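Local coordinates for protein cellulase (Uncultured bacterium, PDB 3WX5) that probably hydrolyses internal beta-1,4-glucosidic bonds of cellulose, as a glycoside hydrolase family 12 endoglucanase, at residues Q105-L110 with V192-L197. Residues are numbered along the deposited sequence; the frame is centred on the assembly and turned at random.
Sequences QSNWRL and VTQLDL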
ATOM      1  N   GLN A 105     -12.851   2.071  -4.286  1.00 11.98           N
ATOM      2  CA  GLN A 105     -12.248   1.304  -5.383  1.00 11.77           C
ATOM      3  C   GLN A 105     -10.979   1.977  -5.865  1.00 10.15           C
ATOM      4  O   GLN A 105     -10.748   3.160  -5.615  1.00 11.96           O
ATOM      5  CB  GLN A 105     -13.221   1.143  -6.556  1.00 14.43           C
ATOM      6  CG  GLN A 105     -13.635   2.449  -7.208  1.00 19.92           C
ATOM      7  CD  GLN A 105     -14.606   2.223  -8.372  1.00 32.48           C
ATOM      8  OE1 GLN A 105     -15.704   1.700  -8.173  1.00 35.11           O
ATOM      9  NE2 GLN A 105     -14.142   2.479  -9.598  1.00 33.40           N
ATOM     10  N   SER A 106     -10.161   1.209  -6.572  1.00 10.97           N
ATOM     11  CA  SER A 106      -8.892   1.730  -7.033  1.00 12.10           C
ATOM     12  C   SER A 106      -8.423   1.064  -8.323  1.00 12.05           C
ATOM     13  O   SER A 106      -8.768  -0.083  -8.591  1.00 11.96           O
ATOM     14  CB  SER A 106      -7.892   1.582  -5.895  1.00 11.82           C
ATOM     15  OG  SER A 106      -6.611   2.020  -6.279  1.00 10.88           O
ATOM     16  N   ASN A 107      -7.771   1.849  -9.181  1.00 12.84           N
ATOM     17  CA  ASN A 107      -6.973   1.339 -10.290  1.00 13.33           C
ATOM     18  C   ASN A 107      -5.471   1.385 -10.003  1.00 11.47           C
ATOM     19  O   ASN A 107      -4.986   2.322  -9.367  1.00 11.29           O
ATOM     20  CB  ASN A 107      -7.227   2.159 -11.572  1.00 12.58           C
ATOM     21  CG  ASN A 107      -8.693   2.316 -11.903  1.00 18.31           C
ATOM     22  OD1 ASN A 107      -9.541   1.554 -11.455  1.00 13.81           O
ATOM     23  ND2 ASN A 107      -8.999   3.340 -12.703  1.00 19.68           N
ATOM     24  N   TRP A 108      -4.716   0.457 -10.597  1.00 10.84           N
ATOM     25  CA  TRP A 108      -3.256   0.503 -10.508  1.00 11.88           C
ATOM     26  C   TRP A 108      -2.676  -0.396 -11.589  1.00 13.42           C
ATOM     27  O   TRP A 108      -3.247  -1.433 -11.907  1.00 14.27           O
ATOM     28  CB  TRP A 108      -2.777   0.006  -9.133  1.00 11.09           C
ATOM     29  CG  TRP A 108      -1.292   0.247  -8.876  1.00 12.19           C
ATOM     30  CD1 TRP A 108      -0.583   1.411  -9.104  1.00  9.05           C
ATOM     31  CD2 TRP A 108      -0.374  -0.655  -8.236  1.00 11.91           C
ATOM     32  NE1 TRP A 108       0.748   1.222  -8.773  1.00  9.58           N
ATOM     33  CE2 TRP A 108       0.896  -0.029  -8.223  1.00 11.03           C
ATOM     34  CE3 TRP A 108      -0.498  -1.949  -7.701  1.00 12.61           C
ATOM     35  CZ2 TRP A 108       2.005  -0.605  -7.593  1.00 11.86           C
ATOM     36  CZ3 TRP A 108       0.626  -2.540  -7.114  1.00 13.13           C
ATOM     37  CH2 TRP A 108       1.865  -1.880  -7.093  1.00  9.81           C
ATOM     38  N   ARG A 109      -1.500  -0.038 -12.095  1.00 12.73           N
ATOM     39  CA  ARG A 109      -0.774  -0.911 -13.013  1.00 13.00           C
ATOM     40  C   ARG A 109       0.673  -0.985 -12.541  1.00 13.26           C
ATOM     41  O   ARG A 109       1.264   0.024 -12.179  1.00 13.65           O
ATOM     42  CB  ARG A 109      -0.829  -0.355 -14.432  1.00 14.44           C
ATOM     43  CG  ARG A 109      -0.108  -1.220 -15.461  1.00 17.75           C
ATOM     44  CD  ARG A 109      -0.415  -0.763 -16.908  1.00 20.92           C
ATOM     45  NE  ARG A 109       0.271   0.486 -17.237  1.00 24.42           N
ATOM     46  CZ  ARG A 109       1.557   0.556 -17.584  1.00 28.21           C
ATOM     47  NH1 ARG A 109       2.297  -0.543 -17.633  1.00 32.34           N
ATOM     48  NH2 ARG A 109       2.113   1.724 -17.849  1.00 32.72           N
ATOM     49  N   LEU A 110       1.225  -2.187 -12.505  1.00 10.85           N
ATOM     50  CA  LEU A 110       2.598  -2.340 -12.074  1.00 12.24           C
ATOM     51  C   LEU A 110       3.414  -2.998 -13.190  1.00 13.27           C
ATOM     52  O   LEU A 110       2.890  -3.792 -14.006  1.00 14.74           O
ATOM     53  CB  LEU A 110       2.653  -3.153 -10.785  1.00 12.12           C
ATOM     54  CG  LEU A 110       2.125  -4.596 -10.936  1.00 13.25           C
ATOM     55  CD1 LEU A 110       3.240  -5.610 -10.820  1.00 14.98           C
ATOM     56  CD2 LEU A 110       0.995  -4.913  -9.957  1.00 14.07           C
ATOM     57  N   VAL A 192      -4.932  -3.855 -11.838  1.00 10.45           N
ATOM     58  CA  VAL A 192      -6.301  -3.962 -11.375  1.00 10.10           C
ATOM     59  C   VAL A 192      -7.085  -2.738 -11.842  1.00 12.13           C
ATOM     60  O   VAL A 192      -6.553  -1.624 -11.924  1.00 10.79           O
ATOM     61  CB  VAL A 192      -6.411  -4.072  -9.809  1.00 10.49           C
ATOM     62  CG1 VAL A 192      -5.721  -5.333  -9.301  1.00 12.18           C
ATOM     63  CG2 VAL A 192      -5.805  -2.836  -9.121  1.00 10.82           C
ATOM     64  N   THR A 193      -8.332  -2.990 -12.235  1.00 13.69           N
ATOM     65  CA  THR A 193      -9.239  -1.942 -12.690  1.00 15.79           C
ATOM     66  C   THR A 193     -10.492  -1.976 -11.824  1.00 14.60           C
ATOM     67  O   THR A 193     -11.170  -3.022 -11.731  1.00 12.84           O
ATOM     68  CB  THR A 193      -9.639  -2.183 -14.168  1.00 18.35           C
ATOM     69  OG1 THR A 193      -8.445  -2.215 -14.955  1.00 22.75           O
ATOM     70  CG2 THR A 193     -10.546  -1.054 -14.670  1.00 19.38           C
ATOM     71  N   GLN A 194     -10.728  -0.864 -11.127  1.00 11.16           N
ATOM     72  CA  GLN A 194     -11.846  -0.721 -10.210  1.00 13.57           C
ATOM     73  C   GLN A 194     -11.875  -1.862  -9.193  1.00 13.32           C
ATOM     74  O   GLN A 194     -12.939  -2.451  -8.899  1.00 11.65           O
ATOM     75  CB  GLN A 194     -13.169  -0.634 -11.001  1.00 15.61           C
ATOM     76  CG  GLN A 194     -13.196   0.580 -11.973  1.00 17.04           C
ATOM     77  CD  GLN A 194     -14.358   0.540 -12.961  1.00 23.19           C
ATOM     78  OE1 GLN A 194     -14.173   0.740 -14.162  1.00 34.01           O
ATOM     79  NE2 GLN A 194     -15.526   0.209 -12.474  1.00 18.46           N
ATOM     80  N   LEU A 195     -10.724  -2.091  -8.568  1.00 10.12           N
ATOM     81  CA  LEU A 195     -10.630  -3.113  -7.540  1.00 10.50           C
ATOM     82  C   LEU A 195     -11.460  -2.664  -6.372  1.00 10.46           C
ATOM     83  O   LEU A 195     -11.342  -1.506  -5.937  1.00 12.34           O
ATOM     84  CB  LEU A 195      -9.173  -3.316  -7.104  1.00  8.95           C
ATOM     85  CG  LEU A 195      -8.975  -4.465  -6.103  1.00 12.67           C
ATOM     86  CD1 LEU A 195      -9.292  -5.864  -6.743  1.00 12.96           C
ATOM     87  CD2 LEU A 195      -7.563  -4.429  -5.579  1.00 14.89           C
ATOM     88  N   ASP A 196     -12.354  -3.538  -5.904  1.00  9.00           N
ATOM     89  CA  ASP A 196     -13.237  -3.190  -4.795  1.00 11.89           C
ATOM     90  C   ASP A 196     -12.515  -3.334  -3.452  1.00 11.78           C
ATOM     91  O   ASP A 196     -12.487  -4.422  -2.868  1.00 10.87           O
ATOM     92  CB  ASP A 196     -14.494  -4.062  -4.834  1.00 11.99           C
ATOM     93  CG  ASP A 196     -15.490  -3.716  -3.745  1.00 16.36           C
ATOM     94  OD1 ASP A 196     -15.203  -2.861  -2.868  1.00 11.62           O
ATOM     95  OD2 ASP A 196     -16.599  -4.295  -3.783  1.00 16.68           O
ATOM     96  N   LEU A 197     -11.883  -2.256  -2.993  1.00 10.09           N
ATOM     97  CA  LEU A 197     -11.131  -2.300  -1.732  1.00  8.11           C
ATOM     98  C   LEU A 197     -12.076  -2.538  -0.526  1.00  9.12           C
ATOM     99  O   LEU A 197     -11.652  -3.113   0.478  1.00 10.31           O
ATOM    100  CB  LEU A 197     -10.335  -0.999  -1.518  1.00 10.00           C
ATOM    101  CG  LEU A 197      -9.306  -0.684  -2.622  1.00 10.41           C
ATOM    102  CD1 LEU A 197      -8.469   0.542  -2.294  1.00 11.70           C
ATOM    103  CD2 LEU A 197      -8.412  -1.923  -2.890  1.00 14.18           C
TER
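A G1 beta bulge interrupts the antiparallel pairing of Gln105–Leu110 with Val192–Leu197, at one border of an antiparallel sheet in the family 12 beta-sandwich. Trp108 and Val192 form one hydrogen-bonded pair, with Trp108 N to Val192 O at 3.1 Å and Val192 N to Trp108 O at 3.0 Å. Past the bulge, Ser106 and Leu195 form the next, with Leu195 N to Ser106 O at 2.8 Å and Ser106 N to Leu195 O at 3.0 Å. Two residues, Gln194 and Leu195, sit opposite the single Ser106, and the pairing slips by one. Gln194 has positive phi (53°), as the first position of this bulge commonly does. Its backbone N is badly angled for Ser106 O and turns to a side chain instead. Asn107 OD1 accepts a fairly straight bond from Gln194 N at 2.7 Å, with the donor tilted 23° from the amide plane. Asn107 CG stands beside its own backbone N (chi1 -51°), which brings OD1 to the bulge.

Gln105 and Gln194 run side by side in the same direction, their amide planes nearly parallel. The touch is between Gln105 NE2 and the aliphatic Gln194 CG, at 3.2 Å. On the face of Ser106, Trp108 and Val192, the side chains touch through carbon: Leu197 CD1 lies 3.8 Å from Ser106 CB, and Val192 CG2 packs against Trp108 CB.

This buried face meets the other sheet of the sandwich, where Trp108 and Val192 touch Tyr122 and Leu146. Ser106 OG hydrogen-bonds to Tyr122 OH of that sheet and to Ser238 O of strand 233-243, which also supplies Ser234 OG to Trp108 NE1. Strand 233-243 flanks strand 101-111 across from strand 191-196, the outermost strand here. Asp196 ends that strand and N-caps helix 197-206 through Ala199 N.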